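Local coordinates for SidF, inhibitor of growth family, member 3 (Legionella pneumophila subsp. pneumophila, PDB 4FYE), which removes phosphate from phosphoinositides as a Legionella phosphatase, probably acting at the 3-position of membrane phosphatidylinositol polyphosphates, at residues T211-R216 with T294-E299; L305-I310 with I394-G399; S353-Y358 with G409-M414. The protein carries 1 engineered substitution. One frame throughout, in Å; residues are numbered along the deposited sequence.

Interaction 1: T211-R216 with T294-E299; sequences TKRQQR and TLINQE
Arg-213 meets Glu-299 in a two-pronged salt bridge, NE lying 2.6 Å from OE1 while NH2 reaches OE2 at 3.2 Å. Both oxygens lie close to the guanidinium plane, but the nitrogens approach from above the carboxylate plane, and the two flat groups are turned 56° apart. Arg-213 starts out with CG anti to its backbone N and then bends at chi3 (-65°), which swings the guanidinium edge round to the acid. Arginine suits the place: its long chain bridges segment axes 10.0 Å apart, and its CD packs against Ile-296 CG1 on the way. A water held by Arg-213 N adds a weak bond to Glu-299 OE1.

At the start of the short helix, Thr-211 and Gln-214 form a capping box: Gln-214 N donates to Thr-211 OG1 (3.2 Å), and Thr-211 N to Gln-214 OE1 (2.8 Å). With its OE1 engaged in this way, the Gln-214 amide can offer NE2 across the contact, where it makes a weak bond to Asn-297 OD1 and a second bond, to Glu-300 OE2. Gln-214 CG meanwhile lies 3.6 Å from Ile-296 CG2. Asn-297 has stronger partners, ND2 binding Arg-273 O and OD1 accepting from Gly-242 N.

Helix 482-514 covers this interface with Phe-507, which touches Ile-296 and Glu-299 and forms a cation-pi contact with Arg-213, while helix 373-387 packs against Leu-295.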
loop_
_atom_site.group_PDB
_atom_site.type_symbol
_atom_site.label_atom_id
_atom_site.label_comp_id
_atom_site.label_asym_id
_atom_site.label_seq_id
_atom_site.Cartn_x
_atom_site.Cartn_y
_atom_site.Cartn_z
ATOM N N THR A 211 -6.640 -2.246 -17.477
ATOM C CA THR A 211 -7.591 -3.255 -17.978
ATOM C C THR A 211 -7.999 -2.950 -19.420
ATOM O O THR A 211 -7.812 -1.835 -19.897
ATOM C CB THR A 211 -8.887 -3.298 -17.187
ATOM O OG1 THR A 211 -9.492 -2.018 -17.228
ATOM C CG2 THR A 211 -8.661 -3.696 -15.733
ATOM N N LYS A 212 -8.557 -3.921 -20.125
ATOM C CA LYS A 212 -8.896 -3.638 -21.490
ATOM C C LYS A 212 -9.945 -2.534 -21.546
ATOM O O LYS A 212 -9.868 -1.655 -22.384
ATOM C CB LYS A 212 -9.311 -4.899 -22.272
ATOM C CG LYS A 212 -8.163 -5.879 -22.354
ATOM C CD LYS A 212 -8.060 -6.570 -23.690
ATOM C CE LYS A 212 -7.126 -7.773 -23.631
ATOM N NZ LYS A 212 -7.531 -8.846 -24.622
ATOM N N ARG A 213 -10.926 -2.600 -20.660
ATOM C CA ARG A 213 -11.923 -1.557 -20.582
ATOM C C ARG A 213 -11.279 -0.172 -20.450
ATOM O O ARG A 213 -11.609 0.728 -21.201
ATOM C CB ARG A 213 -12.839 -1.803 -19.401
ATOM C CG ARG A 213 -14.046 -0.897 -19.355
ATOM C CD ARG A 213 -14.543 -0.835 -17.937
ATOM N NE ARG A 213 -15.012 -2.143 -17.534
ATOM C CZ ARG A 213 -16.206 -2.630 -17.861
ATOM N NH1 ARG A 213 -17.043 -1.903 -18.596
ATOM N NH2 ARG A 213 -16.562 -3.836 -17.444
ATOM N N GLN A 214 -10.361 0.007 -19.514
ATOM C CA GLN A 214 -9.629 1.280 -19.420
ATOM C C GLN A 214 -8.911 1.597 -20.745
ATOM O O GLN A 214 -8.934 2.714 -21.236
ATOM C CB GLN A 214 -8.604 1.247 -18.278
ATOM C CG GLN A 214 -9.178 1.361 -16.877
ATOM C CD GLN A 214 -8.180 0.912 -15.816
ATOM O OE1 GLN A 214 -7.325 0.063 -16.090
ATOM N NE2 GLN A 214 -8.329 1.425 -14.583
ATOM N N GLN A 215 -8.287 0.584 -21.318
ATOM C CA GLN A 215 -7.482 0.754 -22.493
ATOM C C GLN A 215 -8.306 1.407 -23.608
ATOM O O GLN A 215 -7.839 2.372 -24.212
ATOM C CB GLN A 215 -6.845 -0.588 -22.895
ATOM C CG GLN A 215 -5.497 -0.518 -23.625
ATOM C CD GLN A 215 -4.420 0.389 -22.969
ATOM O OE1 GLN A 215 -3.465 -0.102 -22.358
ATOM N NE2 GLN A 215 -4.556 1.713 -23.134
ATOM N N ARG A 216 -9.534 0.956 -23.847
ATOM C CA ARG A 216 -10.324 1.552 -24.924
ATOM C C ARG A 216 -11.092 2.855 -24.563
ATOM O O ARG A 216 -11.448 3.619 -25.462
ATOM C CB ARG A 216 -11.247 0.526 -25.563
ATOM C CG ARG A 216 -12.432 0.180 -24.692
ATOM C CD ARG A 216 -13.356 -0.829 -25.334
ATOM N NE ARG A 216 -13.991 -1.664 -24.321
ATOM C CZ ARG A 216 -15.053 -1.304 -23.592
ATOM N NH1 ARG A 216 -15.628 -0.089 -23.744
ATOM N NH2 ARG A 216 -15.531 -2.175 -22.694
ATOM N N THR A 294 -14.229 5.013 -10.107
ATOM C CA THR A 294 -13.669 4.302 -9.029
ATOM C C THR A 294 -13.985 2.832 -9.171
ATOM O O THR A 294 -13.136 1.986 -8.818
ATOM C CB THR A 294 -13.844 4.941 -7.600
ATOM O OG1 THR A 294 -14.527 4.064 -6.701
ATOM C CG2 THR A 294 -14.432 6.365 -7.586
ATOM N N LEU A 295 -15.166 2.526 -9.750
ATOM C CA LEU A 295 -15.529 1.168 -10.109
ATOM C C LEU A 295 -14.592 0.622 -11.224
ATOM O O LEU A 295 -14.021 -0.463 -11.124
ATOM C CB LEU A 295 -16.936 1.152 -10.632
ATOM C CG LEU A 295 -17.952 0.049 -10.379
ATOM C CD1 LEU A 295 -18.543 -0.315 -11.725
ATOM C CD2 LEU A 295 -17.408 -1.180 -9.703
ATOM N N ILE A 296 -14.420 1.385 -12.279
ATOM C CA ILE A 296 -13.455 1.080 -13.294
ATOM C C ILE A 296 -12.049 0.728 -12.693
ATOM O O ILE A 296 -11.508 -0.390 -12.925
ATOM C CB ILE A 296 -13.458 2.220 -14.320
ATOM C CG1 ILE A 296 -14.709 2.065 -15.218
ATOM C CG2 ILE A 296 -12.175 2.224 -15.125
ATOM C CD1 ILE A 296 -15.046 3.280 -16.062
ATOM N N ASN A 297 -11.484 1.635 -11.900
ATOM C CA ASN A 297 -10.268 1.347 -11.162
ATOM C C ASN A 297 -10.387 0.188 -10.201
ATOM O O ASN A 297 -9.429 -0.575 -10.067
ATOM C CB ASN A 297 -9.870 2.557 -10.407
ATOM C CG ASN A 297 -9.426 3.659 -11.310
ATOM O OD1 ASN A 297 -9.222 3.467 -12.537
ATOM N ND2 ASN A 297 -9.242 4.837 -10.715
ATOM N N GLN A 298 -11.547 0.011 -9.550
ATOM C CA GLN A 298 -11.748 -1.221 -8.787
ATOM C C GLN A 298 -11.529 -2.491 -9.654
ATOM O O GLN A 298 -10.942 -3.449 -9.175
ATOM C CB GLN A 298 -13.121 -1.296 -8.134
ATOM C CG GLN A 298 -13.169 -2.426 -7.115
ATOM C CD GLN A 298 -12.078 -2.320 -6.060
ATOM O OE1 GLN A 298 -11.730 -1.220 -5.646
ATOM N NE2 GLN A 298 -11.581 -3.466 -5.576
ATOM N N GLU A 299 -11.980 -2.523 -10.909
ATOM C CA GLU A 299 -11.674 -3.704 -11.688
ATOM C C GLU A 299 -10.184 -3.891 -11.973
ATOM O O GLU A 299 -9.686 -5.021 -11.867
ATOM C CB GLU A 299 -12.651 -4.036 -12.856
ATOM C CG GLU A 299 -12.643 -3.128 -14.086
ATOM C CD GLU A 299 -13.388 -3.721 -15.306
ATOM O OE1 GLU A 299 -13.013 -3.389 -16.447
ATOM O OE2 GLU A 299 -14.350 -4.504 -15.181
HETATM O O HOH W 1 -11.334 -4.937 -19.048
#

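Interaction 2: L305-I310 with I394-G399; sequences LAQRQI and ITIQTG
Gln-307 reaches from its helix to the strand with both ends of its amide, as a neighbouring strand would do with its backbone. Its OE1 accepts from Gln-397 N at 2.9 Å, and its NE2 donates to Gln-397 O, also at 2.9 Å. In each bond the donor lies in the carbonyl plane, on a lone pair, so the amide is fixed in its rotation. Glutamine suits the place because it carries a donor and an acceptor side by side, matching the N-H and C=O of a single strand residue. Its chain leaves the helix with CG anti to the backbone N (chi1 -157°) and then turns at chi2 (76°), which brings the amide round to the strand.

This is the tight part of the contact. Gln-307 OE1 also lies 3.5 Å from Gln-397 CB, and the helix and strand backbones are nearest here, Gln-307 CA lying 6.3 Å from Ile-396 CA. Yet it is also the side nearer solvent, both glutamines being partly exposed. On the buried side, Ile-396 CD1 meets Ala-306 CB at 3.8 Å, a small residue that lets the isoleucine come up close to the helix. Further along, the packing slackens, Ile-310 CD1 staying 4.3 Å from Ile-396 CD1.

The helix 305-310 runs over the strand at 31°, in broadly the same direction. Strand 391-399 lies at the edge of a four-stranded mixed sheet, hydrogen-bonded to strand 402-416 through Ile-394 and Ile-396. Ile-343 of helix 335-349 touches both Ile-310 and Ile-396, and Thr-6 lies beside the two glutamines.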
loop_
_atom_site.group_PDB
_atom_site.type_symbol
_atom_site.label_atom_id
_atom_site.label_comp_id
_atom_site.label_asym_id
_atom_site.label_seq_id
_atom_site.Cartn_x
_atom_site.Cartn_y
_atom_site.Cartn_z
ATOM N N LEU A 305 -4.720 -8.072 -8.288
ATOM C CA LEU A 305 -4.594 -9.113 -7.296
ATOM C C LEU A 305 -4.480 -10.500 -7.915
ATOM O O LEU A 305 -3.727 -11.365 -7.437
ATOM C CB LEU A 305 -5.743 -9.072 -6.349
ATOM C CG LEU A 305 -6.031 -7.818 -5.514
ATOM C CD1 LEU A 305 -6.495 -8.246 -4.162
ATOM C CD2 LEU A 305 -4.957 -6.777 -5.304
ATOM N N ALA A 306 -5.162 -10.728 -9.031
ATOM C CA ALA A 306 -5.105 -12.049 -9.674
ATOM C C ALA A 306 -3.711 -12.325 -10.195
ATOM O O ALA A 306 -3.246 -13.447 -10.119
ATOM C CB ALA A 306 -6.108 -12.136 -10.808
ATOM N N GLN A 307 -3.043 -11.298 -10.748
ATOM C CA GLN A 307 -1.635 -11.434 -11.252
ATOM C C GLN A 307 -0.728 -11.729 -10.070
ATOM O O GLN A 307 0.169 -12.536 -10.215
ATOM C CB GLN A 307 -1.113 -10.157 -12.034
ATOM C CG GLN A 307 0.061 -10.422 -13.027
ATOM C CD GLN A 307 -0.344 -11.115 -14.352
ATOM O OE1 GLN A 307 -1.265 -10.681 -15.062
ATOM N NE2 GLN A 307 0.366 -12.177 -14.713
ATOM N N ARG A 308 -0.916 -11.062 -8.917
ATOM C CA ARG A 308 -0.051 -11.352 -7.761
ATOM C C ARG A 308 -0.223 -12.888 -7.435
ATOM O O ARG A 308 0.741 -13.601 -7.209
ATOM C CB ARG A 308 -0.384 -10.473 -6.523
ATOM C CG ARG A 308 0.229 -11.010 -5.209
ATOM C CD ARG A 308 0.227 -10.035 -3.945
ATOM N NE ARG A 308 -0.752 -10.646 -3.198
ATOM C CZ ARG A 308 -0.688 -11.323 -2.086
ATOM N NH1 ARG A 308 0.326 -11.301 -1.216
ATOM N NH2 ARG A 308 -1.835 -11.867 -1.797
ATOM N N GLN A 309 -1.458 -13.378 -7.496
ATOM C CA GLN A 309 -1.738 -14.718 -7.120
ATOM C C GLN A 309 -0.999 -15.652 -8.067
ATOM O O GLN A 309 -0.413 -16.607 -7.609
ATOM C CB GLN A 309 -3.249 -14.942 -7.126
ATOM C CG GLN A 309 -3.698 -16.256 -6.522
ATOM C CD GLN A 309 -5.202 -16.311 -6.316
ATOM O OE1 GLN A 309 -5.899 -16.951 -7.078
ATOM N NE2 GLN A 309 -5.702 -15.590 -5.303
ATOM N N ILE A 310 -0.975 -15.366 -9.372
ATOM C CA ILE A 310 -0.197 -16.166 -10.303
ATOM C C ILE A 310 1.350 -16.106 -9.981
ATOM O O ILE A 310 2.061 -17.161 -10.024
ATOM C CB ILE A 310 -0.492 -15.796 -11.788
ATOM C CG1 ILE A 310 -1.719 -16.521 -12.381
ATOM C CG2 ILE A 310 0.640 -16.286 -12.694
ATOM C CD1 ILE A 310 -3.031 -16.347 -11.709
ATOM N N ILE A 394 -11.229 -10.314 -16.607
ATOM C CA ILE A 394 -9.919 -9.695 -16.388
ATOM C C ILE A 394 -8.906 -10.212 -17.399
ATOM O O ILE A 394 -9.234 -11.074 -18.155
ATOM C CB ILE A 394 -9.495 -9.901 -14.890
ATOM C CG1 ILE A 394 -9.400 -8.551 -14.314
ATOM C CG2 ILE A 394 -8.328 -10.889 -14.603
ATOM C CD1 ILE A 394 -10.798 -8.042 -14.095
ATOM N N THR A 395 -7.702 -9.664 -17.433
ATOM C CA THR A 395 -6.674 -10.140 -18.371
ATOM C C THR A 395 -5.485 -10.589 -17.544
ATOM O O THR A 395 -5.123 -9.900 -16.624
ATOM C CB THR A 395 -6.233 -8.995 -19.317
ATOM O OG1 THR A 395 -7.275 -8.781 -20.259
ATOM C CG2 THR A 395 -4.988 -9.339 -20.072
ATOM N N ILE A 396 -4.880 -11.732 -17.870
ATOM C CA ILE A 396 -3.779 -12.231 -17.108
ATOM C C ILE A 396 -2.638 -12.293 -18.086
ATOM O O ILE A 396 -2.754 -12.958 -19.121
ATOM C CB ILE A 396 -4.084 -13.662 -16.561
ATOM C CG1 ILE A 396 -5.213 -13.620 -15.510
ATOM C CG2 ILE A 396 -2.828 -14.386 -16.048
ATOM C CD1 ILE A 396 -4.734 -13.229 -14.173
ATOM N N GLN A 397 -1.550 -11.609 -17.757
ATOM C CA GLN A 397 -0.294 -11.775 -18.514
ATOM C C GLN A 397 0.343 -13.157 -18.339
ATOM O O GLN A 397 0.720 -13.505 -17.217
ATOM C CB GLN A 397 0.737 -10.798 -17.989
ATOM C CG GLN A 397 0.523 -9.367 -18.335
ATOM C CD GLN A 397 0.268 -9.224 -19.803
ATOM O OE1 GLN A 397 -0.848 -8.855 -20.204
ATOM N NE2 GLN A 397 1.273 -9.575 -20.627
ATOM N N THR A 398 0.532 -13.913 -19.420
ATOM C CA THR A 398 1.154 -15.248 -19.341
ATOM C C THR A 398 2.649 -15.229 -19.641
ATOM O O THR A 398 3.422 -15.965 -19.051
ATOM C CB THR A 398 0.490 -16.264 -20.292
ATOM O OG1 THR A 398 0.723 -15.865 -21.635
ATOM C CG2 THR A 398 -1.019 -16.360 -20.054
ATOM N N GLY A 399 3.033 -14.387 -20.589
ATOM C CA GLY A 399 4.403 -14.236 -20.997
ATOM C C GLY A 399 4.551 -12.826 -21.528
ATOM O O GLY A 399 3.610 -12.009 -21.451
#

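Interaction 3: S353-Y358 with G409-M414; sequences SVTECY and GYQARM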
loop_
_atom_site.group_PDB
_atom_site.type_symbol
_atom_site.label_atom_id
_atom_site.label_comp_id
_atom_site.label_asym_id
_atom_site.label_seq_id
_atom_site.Cartn_x
_atom_site.Cartn_y
_atom_site.Cartn_z
ATOM N N SER A 353 -10.043 -16.871 -7.627
ATOM C CA SER A 353 -10.689 -15.935 -6.772
ATOM C C SER A 353 -9.740 -15.251 -5.866
ATOM O O SER A 353 -8.710 -15.777 -5.498
ATOM C CB SER A 353 -11.916 -16.517 -6.020
ATOM O OG SER A 353 -11.617 -17.745 -5.485
ATOM N N VAL A 354 -10.127 -14.056 -5.494
ATOM C CA VAL A 354 -9.208 -13.183 -4.971
ATOM C C VAL A 354 -9.898 -12.573 -3.815
ATOM O O VAL A 354 -11.091 -12.381 -3.877
ATOM C CB VAL A 354 -8.870 -12.237 -6.123
ATOM C CG1 VAL A 354 -9.453 -10.863 -5.969
ATOM C CG2 VAL A 354 -7.389 -12.295 -6.384
ATOM N N THR A 355 -9.175 -12.319 -2.731
ATOM C CA THR A 355 -9.766 -11.499 -1.645
ATOM C C THR A 355 -8.952 -10.289 -1.219
ATOM O O THR A 355 -7.776 -10.385 -0.917
ATOM C CB THR A 355 -10.446 -12.309 -0.504
ATOM O OG1 THR A 355 -10.217 -11.698 0.787
ATOM C CG2 THR A 355 -10.108 -13.787 -0.505
ATOM N N GLU A 356 -9.571 -9.112 -1.280
ATOM C CA GLU A 356 -8.873 -7.902 -0.931
ATOM C C GLU A 356 -9.238 -7.406 0.458
ATOM O O GLU A 356 -10.421 -7.287 0.768
ATOM C CB GLU A 356 -9.167 -6.823 -1.942
ATOM C CG GLU A 356 -8.427 -5.529 -1.659
ATOM C CD GLU A 356 -8.929 -4.310 -2.474
ATOM O OE1 GLU A 356 -8.344 -3.218 -2.234
ATOM O OE2 GLU A 356 -9.853 -4.418 -3.356
ATOM N N CYS A 357 -8.219 -7.104 1.280
ATOM C CA CYS A 357 -8.415 -6.450 2.578
ATOM C C CYS A 357 -7.799 -5.033 2.533
ATOM O O CYS A 357 -6.577 -4.851 2.556
ATOM C CB CYS A 357 -7.789 -7.280 3.712
ATOM S SG CYS A 357 -7.881 -6.447 5.350
ATOM N N TYR A 358 -8.638 -4.028 2.438
ATOM C CA TYR A 358 -8.149 -2.669 2.279
ATOM C C TYR A 358 -8.120 -2.023 3.667
ATOM O O TYR A 358 -9.146 -1.722 4.215
ATOM C CB TYR A 358 -9.048 -1.947 1.252
ATOM C CG TYR A 358 -8.749 -0.499 1.070
ATOM C CD1 TYR A 358 -7.441 -0.020 1.076
ATOM C CD2 TYR A 358 -9.767 0.409 0.843
ATOM C CE1 TYR A 358 -7.180 1.337 0.900
ATOM C CE2 TYR A 358 -9.513 1.760 0.708
ATOM C CZ TYR A 358 -8.228 2.228 0.743
ATOM O OH TYR A 358 -7.993 3.593 0.572
ATOM N N GLY A 409 -13.166 -14.316 -9.291
ATOM C CA GLY A 409 -14.039 -14.148 -8.115
ATOM C C GLY A 409 -13.468 -13.062 -7.194
ATOM O O GLY A 409 -12.246 -12.932 -7.077
ATOM N N TYR A 410 -14.328 -12.253 -6.567
ATOM C CA TYR A 410 -13.865 -11.183 -5.642
ATOM C C TYR A 410 -14.567 -11.203 -4.281
ATOM O O TYR A 410 -15.744 -11.529 -4.174
ATOM C CB TYR A 410 -13.916 -9.817 -6.318
ATOM C CG TYR A 410 -13.417 -8.655 -5.500
ATOM C CD1 TYR A 410 -12.048 -8.327 -5.435
ATOM C CD2 TYR A 410 -14.334 -7.848 -4.791
ATOM C CE1 TYR A 410 -11.622 -7.237 -4.666
ATOM C CE2 TYR A 410 -13.927 -6.758 -4.066
ATOM C CZ TYR A 410 -12.596 -6.453 -3.995
ATOM O OH TYR A 410 -12.258 -5.399 -3.218
ATOM N N GLN A 411 -13.804 -10.934 -3.229
ATOM C CA GLN A 411 -14.326 -10.781 -1.881
ATOM C C GLN A 411 -13.633 -9.574 -1.264
ATOM O O GLN A 411 -12.408 -9.501 -1.260
ATOM C CB GLN A 411 -14.038 -12.012 -1.032
ATOM C CG GLN A 411 -14.767 -13.267 -1.508
ATOM C CD GLN A 411 -14.769 -14.372 -0.459
ATOM O OE1 GLN A 411 -13.964 -15.309 -0.535
ATOM N NE2 GLN A 411 -15.669 -14.266 0.528
ATOM N N ALA A 412 -14.433 -8.655 -0.747
ATOM C CA ALA A 412 -13.999 -7.458 -0.116
ATOM C C ALA A 412 -13.960 -7.499 1.433
ATOM O O ALA A 412 -14.805 -8.100 2.111
ATOM C CB ALA A 412 -14.941 -6.370 -0.514
ATOM N N ARG A 413 -12.958 -6.833 1.980
ATOM C CA ARG A 413 -12.975 -6.502 3.366
ATOM C C ARG A 413 -12.327 -5.106 3.459
ATOM O O ARG A 413 -11.207 -4.873 3.003
ATOM C CB ARG A 413 -12.195 -7.518 4.211
ATOM C CG ARG A 413 -12.442 -9.005 3.978
ATOM C CD ARG A 413 -13.571 -9.342 4.861
ATOM N NE ARG A 413 -13.803 -10.753 4.950
ATOM C CZ ARG A 413 -14.750 -11.370 4.255
ATOM N NH1 ARG A 413 -15.486 -10.668 3.401
ATOM N NH2 ARG A 413 -14.963 -12.676 4.419
ATOM N N MET A 414 -13.042 -4.179 4.072
ATOM C CA MET A 414 -12.593 -2.860 4.078
ATOM C C MET A 414 -12.765 -2.324 5.447
ATOM O O MET A 414 -13.853 -2.478 5.995
ATOM C CB MET A 414 -13.372 -2.005 3.121
ATOM C CG MET A 414 -12.820 -0.600 3.294
ATOM S SD MET A 414 -13.549 0.465 2.107
ATOM C CE MET A 414 -12.825 2.028 2.406
#
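In both Tyr-410 and Glu-356 CG stands anti to the backbone N (chi1 -178° in each); the two residues lie on the same face of the sheet, and these torsions carry ring and carboxylate toward each other. Glu-356 then stays extended, and its OE2 accepts a bond from Tyr-410 OH at 2.6 Å. The oxygen lies at the ring edge, near the ring plane, whereas the hydroxyl comes to the carboxylate from above its plane, the two planes being 67° apart. The tyrosine is long enough to span from Val-354 to Glu-356 on the neighbouring strand: its CD1 packs on Val-354 CG1 at 3.7 Å before its hydroxyl reaches the acid. Glu-356 OE2 also receives Gln-298 NE2, and OE1 is bound by Arg-273 and Thr-643, so a buried carboxylate is met by several donors.

The two segments are neighbouring parallel strands, the inner pair of a four-stranded mixed sheet in which strand 641-645 flanks 353-360 and strand 391-399 flanks 402-416. Hydrogen bonds slant alternately across the pair: Glu-356 N reaches Gln-411 O, and Glu-356 O takes Arg-413 N at 2.8 Å. Tyr-358 N then binds Arg-413 O. At the other end the strands close up, Ser-353 CA lying 4.0 Å from Gly-409 CA, an approach for which the bare glycine leaves room beside Ser-353 CB.

On the Tyr-410 face, Met-414 CE lies 3.7 Å from Tyr-358 CE2, and the sulfur makes an oblique Met-aromatic contact with the ring. The unbranched methionine, fully extended, can lie along the tyrosine side by side. Arg-413 leaves from the other face; its NH1 turns back to Ala-412 O at 3.0 Å, while NH2 forms a salt bridge with Asp-451.

Overall arrangement
All three contacts are largely buried, and helix 284-311 runs through the first two: interaction 1 uses its 294-299 portion, interaction 2 its 305-310 portion. The same helix lies over the sheet of interaction 3, where Gln-298 ties 294-299 to the sheet, Leu-305 packs on Val-354, and Gln-309 NE2 probably bonds to Ser-353 O. Interactions 2 and 3 share one sheet, the former at an edge strand, the latter at its inner pair. Chemistry follows place: charge pairing joins two helices in interaction 1, a side-chain amide hydrogen-bonds to the strand backbone in interaction 2, and interaction 3 depends chiefly on backbone bonding, though Ser-353 and Gln-411 are exposed.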